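Local coordinates for protein glucosamine-6-phosphate deaminase (Thermotoga maritima, PDB 1J5X) that carries a SIS domain and is an alpha/beta protein built around two parallel beta-sheets flanked by helices, at residues K202-I207 / A315-Y320; D213-L218 / L232-M237. All coordinates share one frame; numbering follows the deposited sequence.

Interaction 1 (K202-I207 / A315-Y320)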
ATOM      1  N   LYS A 202      19.031  -7.559   1.551  1.00 31.52           N
ATOM      2  CA  LYS A 202      20.464  -7.341   1.744  1.00 31.87           C
ATOM      3  C   LYS A 202      20.879  -5.889   1.862  1.00 30.87           C
ATOM      4  O   LYS A 202      21.781  -5.568   2.641  1.00 30.59           O
ATOM      5  CB  LYS A 202      21.283  -8.071   0.644  1.00 35.35           C
ATOM      6  CG  LYS A 202      20.982  -7.628  -0.790  1.00 43.68           C
ATOM      7  CD  LYS A 202      21.594  -6.250  -1.175  1.00 46.08           C
ATOM      8  CE  LYS A 202      23.143  -6.261  -1.226  1.00 49.26           C
ATOM      9  NZ  LYS A 202      23.756  -4.882  -1.298  1.00 48.96           N
ATOM     10  N   VAL A 203      20.246  -5.002   1.100  1.00 28.93           N
ATOM     11  CA  VAL A 203      20.540  -3.587   1.177  1.00 26.81           C
ATOM     12  C   VAL A 203      20.125  -3.046   2.565  1.00 25.85           C
ATOM     13  O   VAL A 203      20.848  -2.257   3.178  1.00 26.48           O
ATOM     14  CB  VAL A 203      19.739  -2.784   0.085  1.00 25.81           C
ATOM     15  CG1 VAL A 203      19.790  -1.308   0.367  1.00 27.76           C
ATOM     16  CG2 VAL A 203      20.296  -3.112  -1.351  1.00 27.16           C
ATOM     17  N   ILE A 204      18.961  -3.462   3.052  1.00 24.27           N
ATOM     18  CA  ILE A 204      18.470  -2.946   4.331  1.00 24.47           C
ATOM     19  C   ILE A 204      19.286  -3.552   5.508  1.00 27.67           C
ATOM     20  O   ILE A 204      19.483  -2.917   6.535  1.00 25.17           O
ATOM     21  CB  ILE A 204      16.955  -3.219   4.474  1.00 25.94           C
ATOM     22  CG1 ILE A 204      16.193  -2.466   3.355  1.00 27.88           C
ATOM     23  CG2 ILE A 204      16.437  -2.713   5.885  1.00 25.38           C
ATOM     24  CD1 ILE A 204      14.708  -2.833   3.203  1.00 24.99           C
ATOM     25  N   GLU A 205      19.789  -4.764   5.329  1.00 27.78           N
ATOM     26  CA  GLU A 205      20.619  -5.369   6.373  1.00 30.92           C
ATOM     27  C   GLU A 205      21.881  -4.510   6.680  1.00 30.23           C
ATOM     28  O   GLU A 205      22.428  -4.580   7.775  1.00 29.41           O
ATOM     29  CB  GLU A 205      21.035  -6.744   5.906  1.00 34.07           C
ATOM     30  CG  GLU A 205      21.145  -7.750   6.987  1.00 41.93           C
ATOM     31  CD  GLU A 205      21.233  -9.158   6.408  1.00 44.24           C
ATOM     32  OE1 GLU A 205      20.704 -10.075   7.074  1.00 47.36           O
ATOM     33  OE2 GLU A 205      21.812  -9.339   5.303  1.00 45.64           O
ATOM     34  N   LYS A 206      22.340  -3.719   5.716  1.00 28.17           N
ATOM     35  CA  LYS A 206      23.536  -2.883   5.866  1.00 30.90           C
ATOM     36  C   LYS A 206      23.304  -1.585   6.601  1.00 31.62           C
ATOM     37  O   LYS A 206      24.239  -0.879   6.929  1.00 31.72           O
ATOM     38  CB  LYS A 206      24.139  -2.560   4.498  1.00 31.68           C
ATOM     39  CG  LYS A 206      24.717  -3.767   3.731  1.00 35.45           C
ATOM     40  CD  LYS A 206      25.285  -3.336   2.389  1.00 40.62           C
ATOM     41  CE  LYS A 206      25.931  -4.517   1.612  1.00 44.43           C
ATOM     42  NZ  LYS A 206      26.620  -5.549   2.492  1.00 49.28           N
ATOM     43  N   ILE A 207      22.034  -1.243   6.831  1.00 32.11           N
ATOM     44  CA  ILE A 207      21.729  -0.017   7.552  1.00 30.38           C
ATOM     45  C   ILE A 207      21.938  -0.265   9.043  1.00 28.85           C
ATOM     46  O   ILE A 207      21.561  -1.308   9.566  1.00 30.00           O
ATOM     47  CB  ILE A 207      20.226   0.458   7.349  1.00 28.44           C
ATOM     48  CG1 ILE A 207      19.937   0.619   5.853  1.00 30.00           C
ATOM     49  CG2 ILE A 207      20.000   1.802   8.106  1.00 28.26           C
ATOM     50  CD1 ILE A 207      18.451   0.802   5.486  1.00 28.36           C
ATOM     51  N   ALA A 315       9.828  -1.350   2.770  1.00 19.42           N
ATOM     52  CA  ALA A 315       9.413  -0.868   4.101  1.00 19.14           C
ATOM     53  C   ALA A 315       8.924  -1.997   5.017  1.00 20.75           C
ATOM     54  O   ALA A 315       9.132  -1.924   6.233  1.00 20.45           O
ATOM     55  CB  ALA A 315       8.293   0.253   3.940  1.00 20.23           C
ATOM     56  N   GLN A 316       8.309  -3.044   4.470  1.00 18.26           N
ATOM     57  CA  GLN A 316       7.888  -4.189   5.307  1.00 20.69           C
ATOM     58  C   GLN A 316       9.163  -4.869   5.865  1.00 23.63           C
ATOM     59  O   GLN A 316       9.171  -5.338   6.979  1.00 21.68           O
ATOM     60  CB  GLN A 316       7.184  -5.235   4.487  1.00 21.03           C
ATOM     61  CG  GLN A 316       5.827  -4.832   3.897  1.00 23.45           C
ATOM     62  CD  GLN A 316       5.331  -5.876   2.905  1.00 26.34           C
ATOM     63  OE1 GLN A 316       5.512  -7.039   3.117  1.00 25.85           O
ATOM     64  NE2 GLN A 316       4.690  -5.453   1.817  1.00 27.69           N
ATOM     65  N   ILE A 317      10.206  -4.964   5.032  1.00 22.37           N
ATOM     66  CA  ILE A 317      11.472  -5.560   5.464  1.00 23.29           C
ATOM     67  C   ILE A 317      12.161  -4.639   6.485  1.00 24.82           C
ATOM     68  O   ILE A 317      12.740  -5.121   7.468  1.00 24.68           O
ATOM     69  CB  ILE A 317      12.405  -5.852   4.209  1.00 22.85           C
ATOM     70  CG1 ILE A 317      11.795  -6.977   3.394  1.00 20.73           C
ATOM     71  CG2 ILE A 317      13.863  -6.163   4.648  1.00 24.55           C
ATOM     72  CD1 ILE A 317      12.534  -7.236   2.010  1.00 23.57           C
ATOM     73  N   LEU A 318      12.090  -3.333   6.271  1.00 21.43           N
ATOM     74  CA  LEU A 318      12.664  -2.396   7.219  1.00 25.05           C
ATOM     75  C   LEU A 318      11.928  -2.583   8.549  1.00 25.74           C
ATOM     76  O   LEU A 318      12.560  -2.709   9.611  1.00 23.78           O
ATOM     77  CB  LEU A 318      12.475  -0.957   6.745  1.00 23.32           C
ATOM     78  CG  LEU A 318      12.946   0.110   7.751  1.00 24.21           C
ATOM     79  CD1 LEU A 318      14.504   0.038   8.010  1.00 23.90           C
ATOM     80  CD2 LEU A 318      12.626   1.458   7.160  1.00 22.89           C
ATOM     81  N   GLY A 319      10.601  -2.665   8.481  1.00 24.42           N
ATOM     82  CA  GLY A 319       9.841  -2.782   9.721  1.00 27.22           C
ATOM     83  C   GLY A 319      10.257  -4.038  10.478  1.00 27.78           C
ATOM     84  O   GLY A 319      10.479  -4.013  11.720  1.00 25.63           O
ATOM     85  N   TYR A 320      10.328  -5.142   9.741  1.00 25.34           N
ATOM     86  CA  TYR A 320      10.682  -6.425  10.352  1.00 26.50           C
ATOM     87  C   TYR A 320      12.081  -6.372  10.979  1.00 29.26           C
ATOM     88  O   TYR A 320      12.280  -6.660  12.172  1.00 28.38           O
ATOM     89  CB  TYR A 320      10.612  -7.530   9.330  1.00 28.33           C
ATOM     90  CG  TYR A 320      10.905  -8.876   9.965  1.00 31.07           C
ATOM     91  CD1 TYR A 320      12.213  -9.334  10.105  1.00 30.18           C
ATOM     92  CD2 TYR A 320       9.868  -9.646  10.497  1.00 31.74           C
ATOM     93  CE1 TYR A 320      12.477 -10.539  10.764  1.00 32.39           C
ATOM     94  CE2 TYR A 320      10.121 -10.837  11.161  1.00 33.91           C
ATOM     95  CZ  TYR A 320      11.423 -11.277  11.294  1.00 34.74           C
ATOM     96  OH  TYR A 320      11.648 -12.466  12.002  1.00 38.52           O
TER

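Interaction 2 (D213-L218 / L232-M237)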
ATOM      1  N   ASP A 213      15.934   6.156  14.429  1.00 26.49           N
ATOM      2  CA  ASP A 213      14.650   6.024  15.089  1.00 27.85           C
ATOM      3  C   ASP A 213      13.581   6.969  14.540  1.00 27.07           C
ATOM      4  O   ASP A 213      12.586   7.224  15.213  1.00 28.83           O
ATOM      5  CB  ASP A 213      14.780   6.271  16.590  1.00 35.03           C
ATOM      6  CG  ASP A 213      15.398   5.116  17.301  1.00 40.95           C
ATOM      7  OD1 ASP A 213      14.787   4.026  17.379  1.00 41.76           O
ATOM      8  OD2 ASP A 213      16.536   5.297  17.782  1.00 50.88           O
ATOM      9  N   HIS A 214      13.809   7.488  13.343  1.00 26.57           N
ATOM     10  CA  HIS A 214      12.853   8.409  12.687  1.00 25.72           C
ATOM     11  C   HIS A 214      12.857   7.989  11.217  1.00 25.38           C
ATOM     12  O   HIS A 214      13.868   8.232  10.518  1.00 23.97           O
ATOM     13  CB  HIS A 214      13.361   9.820  12.755  1.00 24.44           C
ATOM     14  CG  HIS A 214      12.476  10.802  12.063  1.00 22.07           C
ATOM     15  ND1 HIS A 214      12.926  12.020  11.629  1.00 23.71           N
ATOM     16  CD2 HIS A 214      11.169  10.736  11.719  1.00 21.88           C
ATOM     17  CE1 HIS A 214      11.936  12.676  11.041  1.00 24.63           C
ATOM     18  NE2 HIS A 214      10.861  11.917  11.085  1.00 22.00           N
ATOM     19  N   PHE A 215      11.757   7.377  10.780  1.00 23.66           N
ATOM     20  CA  PHE A 215      11.651   6.929   9.377  1.00 23.27           C
ATOM     21  C   PHE A 215      10.731   7.873   8.582  1.00 24.32           C
ATOM     22  O   PHE A 215       9.613   8.187   9.041  1.00 22.34           O
ATOM     23  CB  PHE A 215      11.052   5.536   9.311  1.00 22.75           C
ATOM     24  CG  PHE A 215      11.877   4.456   9.981  1.00 20.11           C
ATOM     25  CD1 PHE A 215      13.199   4.693  10.361  1.00 23.24           C
ATOM     26  CD2 PHE A 215      11.328   3.225  10.200  1.00 20.21           C
ATOM     27  CE1 PHE A 215      13.941   3.662  10.967  1.00 24.02           C
ATOM     28  CE2 PHE A 215      12.053   2.175  10.799  1.00 23.90           C
ATOM     29  CZ  PHE A 215      13.359   2.409  11.185  1.00 20.92           C
ATOM     30  N   VAL A 216      11.165   8.240   7.369  1.00 20.82           N
ATOM     31  CA  VAL A 216      10.406   9.154   6.502  1.00 22.06           C
ATOM     32  C   VAL A 216      10.269   8.429   5.157  1.00 22.94           C
ATOM     33  O   VAL A 216      11.276   7.896   4.656  1.00 21.58           O
ATOM     34  CB  VAL A 216      11.200  10.452   6.334  1.00 22.65           C
ATOM     35  CG1 VAL A 216      10.550  11.392   5.308  1.00 23.69           C
ATOM     36  CG2 VAL A 216      11.348  11.162   7.719  1.00 19.08           C
ATOM     37  N   PHE A 217       9.047   8.354   4.620  1.00 17.46           N
ATOM     38  CA  PHE A 217       8.772   7.687   3.339  1.00 20.02           C
ATOM     39  C   PHE A 217       8.273   8.728   2.347  1.00 17.68           C
ATOM     40  O   PHE A 217       7.258   9.388   2.575  1.00 17.73           O
ATOM     41  CB  PHE A 217       7.778   6.568   3.623  1.00 21.41           C
ATOM     42  CG  PHE A 217       8.358   5.524   4.547  1.00 21.70           C
ATOM     43  CD1 PHE A 217       9.173   4.542   4.015  1.00 20.33           C
ATOM     44  CD2 PHE A 217       8.128   5.554   5.937  1.00 21.05           C
ATOM     45  CE1 PHE A 217       9.771   3.552   4.824  1.00 23.02           C
ATOM     46  CE2 PHE A 217       8.724   4.580   6.784  1.00 23.68           C
ATOM     47  CZ  PHE A 217       9.537   3.575   6.222  1.00 18.47           C
ATOM     48  N   LEU A 218       8.999   8.898   1.232  1.00 17.78           N
ATOM     49  CA  LEU A 218       8.656   9.936   0.269  1.00 14.97           C
ATOM     50  C   LEU A 218       8.276   9.350  -1.073  1.00 15.99           C
ATOM     51  O   LEU A 218       8.947   8.440  -1.535  1.00 14.99           O
ATOM     52  CB  LEU A 218       9.871  10.864   0.076  1.00 16.19           C
ATOM     53  CG  LEU A 218      10.473  11.598   1.288  1.00 18.58           C
ATOM     54  CD1 LEU A 218      11.553  12.635   0.776  1.00 18.80           C
ATOM     55  CD2 LEU A 218       9.316  12.395   2.000  1.00 17.39           C
ATOM     56  N   LEU A 232       3.090   3.037   7.894  1.00 18.21           N
ATOM     57  CA  LEU A 232       2.247   2.292   8.805  1.00 20.35           C
ATOM     58  C   LEU A 232       2.881   0.941   9.162  1.00 23.38           C
ATOM     59  O   LEU A 232       2.770   0.438  10.318  1.00 20.96           O
ATOM     60  CB  LEU A 232       0.847   2.098   8.176  1.00 20.25           C
ATOM     61  CG  LEU A 232      -0.091   1.214   8.991  1.00 23.68           C
ATOM     62  CD1 LEU A 232      -0.318   1.959  10.296  1.00 23.02           C
ATOM     63  CD2 LEU A 232      -1.450   0.993   8.335  1.00 21.07           C
ATOM     64  N   LYS A 233       3.544   0.307   8.185  1.00 19.45           N
ATOM     65  CA  LYS A 233       4.190  -0.981   8.495  1.00 21.37           C
ATOM     66  C   LYS A 233       5.254  -0.790   9.562  1.00 20.89           C
ATOM     67  O   LYS A 233       5.375  -1.631  10.467  1.00 23.65           O
ATOM     68  CB  LYS A 233       4.857  -1.590   7.247  1.00 20.71           C
ATOM     69  CG  LYS A 233       3.988  -1.763   5.999  1.00 22.19           C
ATOM     70  CD  LYS A 233       2.839  -2.750   6.140  1.00 18.94           C
ATOM     71  CE  LYS A 233       1.605  -2.168   6.941  1.00 20.42           C
ATOM     72  NZ  LYS A 233       0.302  -2.849   6.539  1.00 21.84           N
ATOM     73  N   CYS A 234       6.037   0.268   9.469  1.00 20.73           N
ATOM     74  CA  CYS A 234       7.085   0.453  10.467  1.00 21.98           C
ATOM     75  C   CYS A 234       6.548   0.897  11.787  1.00 24.13           C
ATOM     76  O   CYS A 234       7.180   0.640  12.830  1.00 21.53           O
ATOM     77  CB  CYS A 234       8.126   1.416  10.008  1.00 20.18           C
ATOM     78  SG  CYS A 234       9.029   0.681   8.556  1.00 23.42           S
ATOM     79  N   ILE A 235       5.388   1.548  11.764  1.00 22.94           N
ATOM     80  CA  ILE A 235       4.795   1.961  13.035  1.00 22.34           C
ATOM     81  C   ILE A 235       4.287   0.730  13.721  1.00 23.12           C
ATOM     82  O   ILE A 235       4.645   0.484  14.876  1.00 25.50           O
ATOM     83  CB  ILE A 235       3.608   2.985  12.822  1.00 23.85           C
ATOM     84  CG1 ILE A 235       4.180   4.348  12.431  1.00 25.11           C
ATOM     85  CG2 ILE A 235       2.753   3.070  14.096  1.00 24.83           C
ATOM     86  CD1 ILE A 235       3.152   5.363  11.725  1.00 25.10           C
ATOM     87  N   GLU A 236       3.501  -0.079  13.024  1.00 21.91           N
ATOM     88  CA  GLU A 236       2.941  -1.246  13.624  1.00 24.10           C
ATOM     89  C   GLU A 236       3.961  -2.329  13.981  1.00 28.90           C
ATOM     90  O   GLU A 236       3.917  -2.909  15.079  1.00 26.37           O
ATOM     91  CB  GLU A 236       1.915  -1.901  12.725  1.00 22.53           C
ATOM     92  CG  GLU A 236       0.647  -1.087  12.432  1.00 23.86           C
ATOM     93  CD  GLU A 236      -0.253  -1.795  11.408  1.00 27.31           C
ATOM     94  OE1 GLU A 236       0.281  -2.322  10.401  1.00 33.19           O
ATOM     95  OE2 GLU A 236      -1.488  -1.821  11.563  1.00 34.77           O
HETATM   96  N   MSE A 237       4.881  -2.616  13.061  1.00 27.63           N
HETATM   97  CA  MSE A 237       5.806  -3.731  13.320  1.00 25.56           C
HETATM   98  C   MSE A 237       6.890  -3.476  14.320  1.00 27.48           C
HETATM   99  O   MSE A 237       7.213  -4.356  15.146  1.00 27.46           O
HETATM  100  CB  MSE A 237       6.489  -4.163  11.999  1.00 24.87           C
HETATM  101  CG  MSE A 237       5.566  -4.848  11.078  1.00 17.40           C
HETATM  102 SE   MSE A 237       6.674  -5.340   9.403  1.00 39.49          SE
HETATM  103  CE  MSE A 237       5.298  -5.881   8.268  1.00 25.99           C
TER

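Interaction 1 (K202-I207 / A315-Y320)
Ile204 meets Ile317 and Leu318 with both branches of its side chain, and these two apolar pairs carry the contact between 202-207 and 315-320. Its long branch ends on Ile317, where Ile204 CD1 lies 3.7 Å from Ile317 CG2. The same methyl carbon, Ile204 CD1, is 3.9 Å from Ile317 CB, so it rests against the root of that side chain as well as its short branch. The other branch of Ile204 goes to Leu318: Ile204 CG2 sits 4.0 Å from Leu318 CD1, and the two side chains cross at about a right angle. Ile204 CG2 also lies 4.0 Å from Leu318 CA, which places it against the helix backbone. With chi1 of Ile204 at -63°, CG1 stands anti to the carbonyl carbon and CG2 anti to the backbone N, so the branches diverge to separate partners. The nearest CA atoms, Ile204 CA and Leu318 CA, are 6.5 Å apart, which shows how closely the helices come together here. Helices 184-205 and 313-326 thus meet in the alpha/beta domain whose parallel sheet includes strand 262-267, and Phe265 of that strand touches both Ile204 and Leu318. Further out, Ile317 packs on Phe197, Ser200 and Trp201, which extends its grip back along helix 184-205, whereas Leu318 reaches Leu263 of the sheet and Leu209 of a loop. On helix 313-326 itself, the backbone bond from Gly319 N to Ala315 O, 2.8 Å, is an ordinary i to i+4 bond of the turn bearing Ile317 and Leu318.

Interaction 2 (D213-L218 / L232-M237)
Cys234 is approached by two aromatic rings, Phe215 and Phe217, whose planes stand nearly perpendicular to each other. Toward Phe215 the cysteine comes in at the ring edge: Cys234 CB lies near the ring plane, 3.7 Å from Phe215 CD2. The sulfur lies beside the same carbon, Cys234 SG 3.8 Å from Phe215 CD2, but tilted out of the ring plane. Measured to the ring centroid of Phe215, Cys234 SG is 5.0 Å away and 72° off the normal, an oblique sulfur-aromatic contact. Phe217 presents the far end of its ring instead, Phe217 CZ standing 3.8 Å from Cys234 SG. Here too the approach is oblique, since the line from the Phe217 centroid to Cys234 SG makes 69° with the normal. The two phenylalanines leave the strand with nearly the same first torsion, so it is the second that separates them: a chi2 of only -13° turns the Phe215 ring far from the usual perpendicular setting that Phe217 keeps. No hydrogen bond crosses between 213-218 and 232-237; the join is made of carbon and sulfur alone. Leu318 touches both rings from helix 313-326, and Ser242 of strand 241-245 touches Phe215 and Cys234. Lys233, next to the cysteine, leads its charged end away from the strand, to a salt bridge with Glu229 and hydrogen bonds with Ser62 and Met160. Phe215 and Phe217, two residues apart, lie on the sheet face that receives helix 222-238. Such packing of a helix on the strand that precedes it belongs to the beta-alpha-beta unit of strand 214-218, helix 222-238 and strand 241-245, whose two strands run parallel as neighbours in the sheet.

Overall arrangement
Both contacts are buried and apolar, with centres about 12 Å apart, and interaction 2 is nested within the chain loop closed by interaction 1. Their elements differ: interaction 1 joins two helices far apart in sequence, whereas interaction 2 sets a helix on the strand just before it. In the first, aliphatic branches of one isoleucine touch two neighbouring residues; a cysteine sulfur meets two phenylalanine rings obliquely in the second. Helix 313-326, a partner in interaction 1, also borders interaction 2, for Cys234 SG packs 3.5 Å from Ala315 O, and the selenomethionine at Met237 brings its SE to 3.5 Å from Gln316 O. A short loop joins helix 184-205 to strand 214-218 along the chain.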